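Local coordinates for protein betaine aldehyde dehydrogenase (Staphylococcus aureus subsp. aureus COL, PDB 4QTO) that catalyses the NAD-dependent oxidation of betaine aldehyde to glycine betaine, as a member of the aldehyde dehydrogenase family, at residues 159-164 with 509-514; 141-146 with 490-495. All coordinates share one frame; numbering follows the deposited sequence.

Contact 1 of 2, residues 159-164 with 509-514; sequences IPDTES and NTNPQL
The backbone oxygen of D161 is approached twice by T510. T510 N donates to D161 O over 3.0 Å with an N-H...O angle of 146°, coming from above the carbonyl plane rather than along a lone pair, and T510 OG1 adds a weak contact at 3.1 Å to D161 O. The hydroxyl reaches this oxygen because chi1 of 65° sets OG1 between the backbone N and carbonyl carbon of T510. Beyond it, D161 and N511 run alongside each other and point the same way, CB to CB 3.8 Å, with carboxylate and amide planes turned 80° apart. The side chain of N509 folds back on its own segment: N509 OD1 accepts N511 N at 2.9 Å, in the carbonyl plane, which closes an Asx turn. A water lies 2.9 Å from both N509 OD1 and P160 O and bridges the two segments, while N509 ND2 is hydrogen-bonded to D470 of the second subunit. T162 and N509 form an antiparallel non-hydrogen-bonded pair, in which T162 CG2 rests on N509 CA at 4.1 Å, while T162 OG1 turns back to I159 O at 2.7 Å. This is the exposed end of the pairing between strands 162-177 and 501-509. E163 and T508 continue the backbone bonding on this edge of 162-177, and strand 152-155 flanks the other.

Contact 2 of 2, residues 141-146 with 490-495; sequences MYFAGL and RELGKE
G493, F143 and K494 lose the most surface here, and the backbone of G493 lies against Y142, F143 and L146 of helix 126-146. Y142 reaches it with the phenol end: Y142 OH comes within 3.6 Å of G493 CA, and CE2 of the same ring approaches that carbon obliquely. With CG of Y142 anti to the backbone N (chi1 175°), the ring is carried out from the helix toward G493. F143 meets the stretch just before the glycine. L492 CA lies at the ring's edge, 3.9 Å from F143 CZ, while F143 CE1 sits 3.7 Å from G493 O. The L492 side chain adds a looser apolar touch, CD2 to F143 CE2. Within the helix, the two rings are packed against each other, Y142 CD2 standing 3.9 Å above the plane of the F143 ring, over its centre.

K494 contributes its aliphatic stem. K494 CG lies 3.8 Å from Y142 OH, and the L146 and K494 side chains cross at a slant, with L146 CD2 4.2 Å from K494 CG. Beyond CG the lysine chain is fully extended, and K494 NZ is hydrogen-bonded to the backbone oxygen of K149 of the fourth subunit. No hydrogen bond joins the two segments, so shape and apolar packing carry the contact. A192 and P193 of helix 183-197 also pack on F143, and E491 forms a salt bridge with K190 of the same helix.

Segment 490-495 holds the end of the Ser-Gly-x-Gly-Arg-Glu sequence familiar from aldehyde dehydrogenases. Its packing against helix 126-146, from the earlier part of the chain, is consistent with that fold, in which the chain returns late to the Rossmann-type NAD-binding domain.

The segments alternate along the chain: 141-146, 159-164, 490-495, 509-514. Helix 126-146, which ends in contact 2, is followed by strand 152-155 and then by strand 162-177, whose start lies in contact 1; on the later side, helix 493-498 of contact 2 runs into strand 501-509, which ends at contact 1. The same two parts of the sequence therefore meet twice, once in the buried interior and once at the surface, with centres 37 Å apart and nearest atoms about 20 Å apart. Both contacts adjoin the second subunit, and each also meets one further subunit, the third at contact 1 and the fourth at contact 2, so both lie at subunit interfaces of the tetramer.

Contact 1 of 2, residues 159-164 with 509-514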
ATOM      1  N   ILE A 159      -8.528  -2.256 -20.607  1.00 10.81           N
ATOM      2  CA  ILE A 159      -9.379  -1.896 -21.742  1.00 12.39           C
ATOM      3  C   ILE A 159      -8.957  -0.508 -22.228  1.00 12.57           C
ATOM      4  O   ILE A 159      -9.030   0.476 -21.491  1.00 12.50           O
ATOM      5  CB  ILE A 159     -10.886  -1.825 -21.357  1.00 12.91           C
ATOM      6  CG1 ILE A 159     -11.329  -3.123 -20.691  1.00 13.51           C
ATOM      7  CG2 ILE A 159     -11.712  -1.517 -22.607  1.00 14.34           C
ATOM      8  CD1 ILE A 159     -12.760  -3.111 -20.187  1.00 14.62           C
ATOM      9  N   PRO A 160      -8.510  -0.413 -23.482  1.00 15.12           N
ATOM     10  CA  PRO A 160      -8.154   0.932 -23.959  1.00 14.87           C
ATOM     11  C   PRO A 160      -9.340   1.908 -23.915  1.00 15.29           C
ATOM     12  O   PRO A 160     -10.495   1.504 -24.048  1.00 15.35           O
ATOM     13  CB  PRO A 160      -7.671   0.685 -25.391  1.00 17.33           C
ATOM     14  CG  PRO A 160      -7.285  -0.773 -25.437  1.00 17.37           C
ATOM     15  CD  PRO A 160      -8.210  -1.463 -24.463  1.00 16.02           C
ATOM     16  N   ASP A 161      -9.041   3.179 -23.722  1.00 15.22           N
ATOM     17  CA  ASP A 161     -10.069   4.231 -23.681  1.00 15.87           C
ATOM     18  C   ASP A 161     -11.083   4.035 -22.552  1.00 16.44           C
ATOM     19  O   ASP A 161     -12.288   4.208 -22.727  1.00 15.23           O
ATOM     20  CB  ASP A 161     -10.777   4.410 -25.029  1.00 18.14           C
ATOM     21  CG  ASP A 161      -9.844   4.930 -26.114  1.00 24.53           C
ATOM     22  OD1 ASP A 161      -8.982   5.758 -25.811  1.00 26.12           O
ATOM     23  OD2 ASP A 161      -9.980   4.493 -27.270  1.00 34.05           O
ATOM     24  N   THR A 162     -10.572   3.637 -21.392  1.00 14.50           N
ATOM     25  CA  THR A 162     -11.372   3.591 -20.179  1.00 13.39           C
ATOM     26  C   THR A 162     -10.545   4.118 -19.000  1.00 14.71           C
ATOM     27  O   THR A 162      -9.293   4.091 -19.042  1.00 16.32           O
ATOM     28  CB  THR A 162     -11.840   2.165 -19.795  1.00 13.99           C
ATOM     29  OG1 THR A 162     -10.686   1.344 -19.525  1.00 13.55           O
ATOM     30  CG2 THR A 162     -12.691   1.551 -20.874  1.00 13.63           C
ATOM     31  N   GLU A 163     -11.249   4.610 -17.981  1.00 11.97           N
ATOM     32  CA  GLU A 163     -10.646   5.030 -16.730  1.00 13.18           C
ATOM     33  C   GLU A 163     -11.248   4.110 -15.700  1.00 12.19           C
ATOM     34  O   GLU A 163     -12.484   3.939 -15.659  1.00 12.58           O
ATOM     35  CB  GLU A 163     -11.004   6.463 -16.355  1.00 16.54           C
ATOM     36  CG  GLU A 163     -10.360   6.860 -15.030  1.00 22.21           C
ATOM     37  CD  GLU A 163     -10.951   8.069 -14.333  1.00 29.23           C
ATOM     38  OE1 GLU A 163     -10.125   8.952 -14.038  1.00 25.78           O
ATOM     39  OE2 GLU A 163     -12.187   8.115 -14.018  1.00 27.51           O
ATOM     40  N   SER A 164     -10.404   3.568 -14.833  1.00 10.24           N
ATOM     41  CA  SER A 164     -10.829   2.639 -13.800  1.00 10.25           C
ATOM     42  C   SER A 164     -10.351   3.101 -12.448  1.00 10.90           C
ATOM     43  O   SER A 164      -9.157   3.378 -12.276  1.00 11.36           O
ATOM     44  CB  SER A 164     -10.219   1.261 -14.095  1.00 10.82           C
ATOM     45  OG  SER A 164     -10.476   0.276 -13.076  1.00 12.34           O
ATOM     46  N   ASN A 509     -16.104   4.606 -19.728  1.00 11.40           N
ATOM     47  CA  ASN A 509     -15.686   4.363 -21.105  1.00 12.16           C
ATOM     48  C   ASN A 509     -15.623   5.744 -21.748  1.00 13.42           C
ATOM     49  O   ASN A 509     -16.651   6.397 -21.936  1.00 12.74           O
ATOM     50  CB  ASN A 509     -16.644   3.443 -21.824  1.00 13.19           C
ATOM     51  CG  ASN A 509     -16.158   3.062 -23.199  1.00 13.42           C
ATOM     52  OD1 ASN A 509     -15.438   3.833 -23.861  1.00 13.98           O
ATOM     53  ND2 ASN A 509     -16.600   1.898 -23.696  1.00 15.30           N
ATOM     54  N   THR A 510     -14.399   6.164 -22.051  1.00 14.14           N
ATOM     55  CA  THR A 510     -14.153   7.476 -22.606  1.00 17.01           C
ATOM     56  C   THR A 510     -14.301   7.567 -24.121  1.00 19.50           C
ATOM     57  O   THR A 510     -14.158   8.655 -24.673  1.00 23.73           O
ATOM     58  CB  THR A 510     -12.794   8.028 -22.169  1.00 18.19           C
ATOM     59  OG1 THR A 510     -11.736   7.228 -22.706  1.00 19.48           O
ATOM     60  CG2 THR A 510     -12.693   8.058 -20.652  1.00 18.45           C
ATOM     61  N   ASN A 511     -14.541   6.456 -24.794  1.00 16.74           N
ATOM     62  CA  ASN A 511     -14.787   6.501 -26.250  1.00 19.89           C
ATOM     63  C   ASN A 511     -15.784   5.395 -26.572  1.00 17.54           C
ATOM     64  O   ASN A 511     -15.476   4.429 -27.253  1.00 18.91           O
ATOM     65  CB  ASN A 511     -13.488   6.305 -26.993  1.00 21.61           C
ATOM     66  CG  ASN A 511     -13.665   6.481 -28.487  1.00 29.40           C
ATOM     67  OD1 ASN A 511     -14.565   7.199 -28.923  1.00 27.80           O
ATOM     68  ND2 ASN A 511     -12.826   5.825 -29.265  1.00 36.57           N
ATOM     69  N   PRO A 512     -17.020   5.542 -26.078  1.00 17.23           N
ATOM     70  CA  PRO A 512     -17.945   4.428 -26.213  1.00 17.04           C
ATOM     71  C   PRO A 512     -18.408   4.153 -27.626  1.00 18.81           C
ATOM     72  O   PRO A 512     -18.732   5.085 -28.381  1.00 20.64           O
ATOM     73  CB  PRO A 512     -19.127   4.820 -25.323  1.00 17.25           C
ATOM     74  CG  PRO A 512     -18.974   6.263 -25.060  1.00 17.40           C
ATOM     75  CD  PRO A 512     -17.566   6.655 -25.284  1.00 17.64           C
ATOM     76  N   GLN A 513     -18.468   2.872 -27.961  1.00 19.78           N
ATOM     77  CA  GLN A 513     -18.864   2.448 -29.288  1.00 20.81           C
ATOM     78  C   GLN A 513     -19.940   1.408 -29.189  1.00 18.96           C
ATOM     79  O   GLN A 513     -19.954   0.616 -28.246  1.00 19.90           O
ATOM     80  CB  GLN A 513     -17.672   1.845 -30.045  1.00 24.21           C
ATOM     81  CG  GLN A 513     -16.502   2.791 -30.210  1.00 28.97           C
ATOM     82  CD  GLN A 513     -16.846   4.013 -31.036  1.00 33.37           C
ATOM     83  OE1 GLN A 513     -17.573   3.928 -32.022  1.00 43.81           O
ATOM     84  NE2 GLN A 513     -16.304   5.163 -30.653  1.00 37.75           N
ATOM     85  N   LEU A 514     -20.834   1.396 -30.169  1.00 18.52           N
ATOM     86  CA  LEU A 514     -21.849   0.347 -30.200  1.00 20.57           C
ATOM     87  C   LEU A 514     -21.180  -1.013 -30.397  1.00 19.92           C
ATOM     88  O   LEU A 514     -20.218  -1.146 -31.164  1.00 20.53           O
ATOM     89  CB  LEU A 514     -22.885   0.606 -31.299  1.00 22.29           C
ATOM     90  CG  LEU A 514     -24.037   1.592 -30.963  1.00 24.02           C
ATOM     91  CD1 LEU A 514     -23.578   3.013 -30.745  1.00 24.19           C
ATOM     92  CD2 LEU A 514     -25.077   1.549 -32.066  1.00 26.96           C
TER
HETATM   93  O   HOH W   1     -13.329   1.919 -24.523  1.00 23.21           O

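Contact 2 of 2, residues 141-146 with 490-495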
ATOM      1  N   MET A 141      -6.889   8.500  18.815  0.50  7.96           N
ATOM      2  CA  MET A 141      -5.896   9.348  18.137  0.50  7.85           C
ATOM      3  C   MET A 141      -5.367   8.676  16.882  0.50  7.95           C
ATOM      4  O   MET A 141      -5.163   9.345  15.863  0.50  8.25           O
ATOM      5  CB  MET A 141      -4.742   9.722  19.051  0.50  7.88           C
ATOM      6  CG  MET A 141      -3.888  10.852  18.491  0.50  7.89           C
ATOM      7  SD  MET A 141      -4.780  12.419  18.362  0.50  8.02           S
ATOM      8  CE  MET A 141      -5.007  12.697  20.139  0.50  8.27           C
ATOM      9  N   TYR A 142      -5.171   7.359  16.935  1.00  8.38           N
ATOM     10  CA  TYR A 142      -4.689   6.598  15.786  1.00  8.94           C
ATOM     11  C   TYR A 142      -5.660   6.692  14.600  1.00  8.13           C
ATOM     12  O   TYR A 142      -5.260   7.051  13.487  1.00  8.47           O
ATOM     13  CB  TYR A 142      -4.491   5.113  16.148  1.00  8.65           C
ATOM     14  CG  TYR A 142      -4.105   4.260  14.951  1.00  8.75           C
ATOM     15  CD1 TYR A 142      -2.780   4.192  14.510  1.00  9.47           C
ATOM     16  CD2 TYR A 142      -5.074   3.535  14.240  1.00  8.48           C
ATOM     17  CE1 TYR A 142      -2.431   3.409  13.404  1.00  9.47           C
ATOM     18  CE2 TYR A 142      -4.735   2.796  13.137  1.00  9.61           C
ATOM     19  CZ  TYR A 142      -3.423   2.723  12.726  1.00  9.06           C
ATOM     20  OH  TYR A 142      -3.093   1.936  11.635  1.00 10.47           O
ATOM     21  N   PHE A 143      -6.941   6.418  14.863  1.00  8.13           N
ATOM     22  CA  PHE A 143      -7.958   6.476  13.824  1.00  8.83           C
ATOM     23  C   PHE A 143      -8.217   7.901  13.321  1.00  9.08           C
ATOM     24  O   PHE A 143      -8.497   8.086  12.143  1.00  9.00           O
ATOM     25  CB  PHE A 143      -9.232   5.750  14.249  1.00  9.08           C
ATOM     26  CG  PHE A 143      -9.072   4.267  14.191  1.00  9.33           C
ATOM     27  CD1 PHE A 143      -8.970   3.626  12.973  1.00 10.03           C
ATOM     28  CD2 PHE A 143      -8.954   3.498  15.348  1.00  9.94           C
ATOM     29  CE1 PHE A 143      -8.771   2.247  12.890  1.00 11.52           C
ATOM     30  CE2 PHE A 143      -8.777   2.138  15.271  1.00 10.66           C
ATOM     31  CZ  PHE A 143      -8.685   1.502  14.042  1.00 11.28           C
ATOM     32  N   ALA A 144      -8.102   8.895  14.219  1.00  8.50           N
ATOM     33  CA  ALA A 144      -8.186  10.296  13.799  1.00  9.27           C
ATOM     34  C   ALA A 144      -7.117  10.583  12.740  1.00  9.80           C
ATOM     35  O   ALA A 144      -7.389  11.233  11.707  1.00 10.91           O
ATOM     36  CB  ALA A 144      -7.986  11.221  14.969  1.00  9.28           C
ATOM     37  N   GLY A 145      -5.894  10.117  12.992  1.00  8.74           N
ATOM     38  CA  GLY A 145      -4.813  10.308  12.068  1.00  9.76           C
ATOM     39  C   GLY A 145      -4.912   9.498  10.795  1.00 10.02           C
ATOM     40  O   GLY A 145      -4.355   9.886   9.780  1.00 12.88           O
ATOM     41  N   LEU A 146      -5.624   8.374  10.828  1.00  8.29           N
ATOM     42  CA  LEU A 146      -5.747   7.540   9.659  1.00  9.18           C
ATOM     43  C   LEU A 146      -6.865   8.004   8.698  1.00  9.58           C
ATOM     44  O   LEU A 146      -6.860   7.646   7.500  1.00  9.56           O
ATOM     45  CB  LEU A 146      -6.038   6.095  10.088  1.00  9.87           C
ATOM     46  CG  LEU A 146      -5.960   4.997   9.052  1.00 11.26           C
ATOM     47  CD1 LEU A 146      -4.605   5.004   8.367  1.00 12.50           C
ATOM     48  CD2 LEU A 146      -6.204   3.641   9.717  1.00 10.92           C
ATOM     49  N   ARG A 490     -10.963  -8.325  11.597  1.00  9.16           N
ATOM     50  CA  ARG A 490      -9.994  -7.749  12.482  1.00  8.59           C
ATOM     51  C   ARG A 490     -10.476  -6.387  13.001  1.00  9.27           C
ATOM     52  O   ARG A 490     -11.227  -5.683  12.333  1.00 11.98           O
ATOM     53  CB  ARG A 490      -8.642  -7.497  11.769  1.00  8.90           C
ATOM     54  CG  ARG A 490      -7.847  -8.731  11.399  1.00  8.84           C
ATOM     55  CD  ARG A 490      -7.325  -9.441  12.615  1.00  9.10           C
ATOM     56  NE  ARG A 490      -6.514 -10.619  12.348  1.00  9.10           N
ATOM     57  CZ  ARG A 490      -7.027 -11.836  12.104  1.00  9.68           C
ATOM     58  NH1 ARG A 490      -8.351 -12.023  12.065  1.00  9.49           N
ATOM     59  NH2 ARG A 490      -6.234 -12.861  11.916  1.00  9.33           N
ATOM     60  N   GLU A 491     -10.018  -6.058  14.194  1.00  8.33           N
ATOM     61  CA  GLU A 491     -10.164  -4.734  14.770  1.00  8.65           C
ATOM     62  C   GLU A 491      -8.776  -4.149  14.940  1.00  8.23           C
ATOM     63  O   GLU A 491      -7.778  -4.891  15.033  1.00  9.32           O
ATOM     64  CB  GLU A 491     -10.933  -4.761  16.060  1.00 10.17           C
ATOM     65  CG  GLU A 491     -12.398  -5.098  15.776  1.00 12.06           C
ATOM     66  CD  GLU A 491     -13.324  -4.933  16.976  1.00 14.91           C
ATOM     67  OE1 GLU A 491     -12.922  -5.195  18.100  1.00 17.95           O
ATOM     68  OE2 GLU A 491     -14.472  -4.555  16.760  1.00 17.13           O
ATOM     69  N   LEU A 492      -8.714  -2.832  14.999  1.00  8.95           N
ATOM     70  CA  LEU A 492      -7.448  -2.061  15.075  1.00  8.65           C
ATOM     71  C   LEU A 492      -6.636  -2.127  13.756  1.00  8.64           C
ATOM     72  O   LEU A 492      -6.859  -2.958  12.874  1.00  8.50           O
ATOM     73  CB  LEU A 492      -6.554  -2.464  16.267  1.00  9.54           C
ATOM     74  CG  LEU A 492      -7.267  -2.445  17.622  1.00  9.94           C
ATOM     75  CD1 LEU A 492      -6.286  -2.852  18.707  1.00 11.36           C
ATOM     76  CD2 LEU A 492      -7.915  -1.095  17.910  1.00 11.90           C
ATOM     77  N   GLY A 493      -5.705  -1.184  13.647  1.00  9.42           N
ATOM     78  CA  GLY A 493      -4.866  -1.065  12.463  1.00  9.42           C
ATOM     79  C   GLY A 493      -5.620  -0.694  11.208  1.00  9.73           C
ATOM     80  O   GLY A 493      -6.808  -0.360  11.221  1.00  9.32           O
ATOM     81  N   LYS A 494      -4.896  -0.717  10.084  1.00 11.54           N
ATOM     82  CA  LYS A 494      -5.514  -0.396   8.820  1.00 11.83           C
ATOM     83  C   LYS A 494      -6.577  -1.408   8.444  1.00 10.92           C
ATOM     84  O   LYS A 494      -7.625  -1.036   7.907  1.00 12.84           O
ATOM     85  CB  LYS A 494      -4.434  -0.261   7.738  1.00 14.41           C
ATOM     86  CG  LYS A 494      -3.512   0.934   7.991  1.00 17.97           C
ATOM     87  CD  LYS A 494      -2.466   1.098   6.915  1.00 23.83           C
ATOM     88  CE  LYS A 494      -1.539   2.262   7.267  1.00 27.76           C
ATOM     89  NZ  LYS A 494      -0.553   2.560   6.172  1.00 39.88           N
ATOM     90  N   GLU A 495      -6.356  -2.682   8.782  1.00  9.99           N
ATOM     91  CA  GLU A 495      -7.324  -3.714   8.509  1.00 11.28           C
ATOM     92  C   GLU A 495      -8.622  -3.477   9.309  1.00 10.35           C
ATOM     93  O   GLU A 495      -9.729  -3.738   8.834  1.00 11.79           O
ATOM     94  CB  GLU A 495      -6.693  -5.089   8.793  1.00 14.85           C
ATOM     95  CG  GLU A 495      -7.376  -6.272   8.169  1.00 19.70           C
ATOM     96  CD  GLU A 495      -6.534  -7.559   8.221  1.00 19.46           C
ATOM     97  OE1 GLU A 495      -7.115  -8.631   7.981  1.00 22.97           O
ATOM     98  OE2 GLU A 495      -5.321  -7.465   8.493  1.00 24.57           O
TER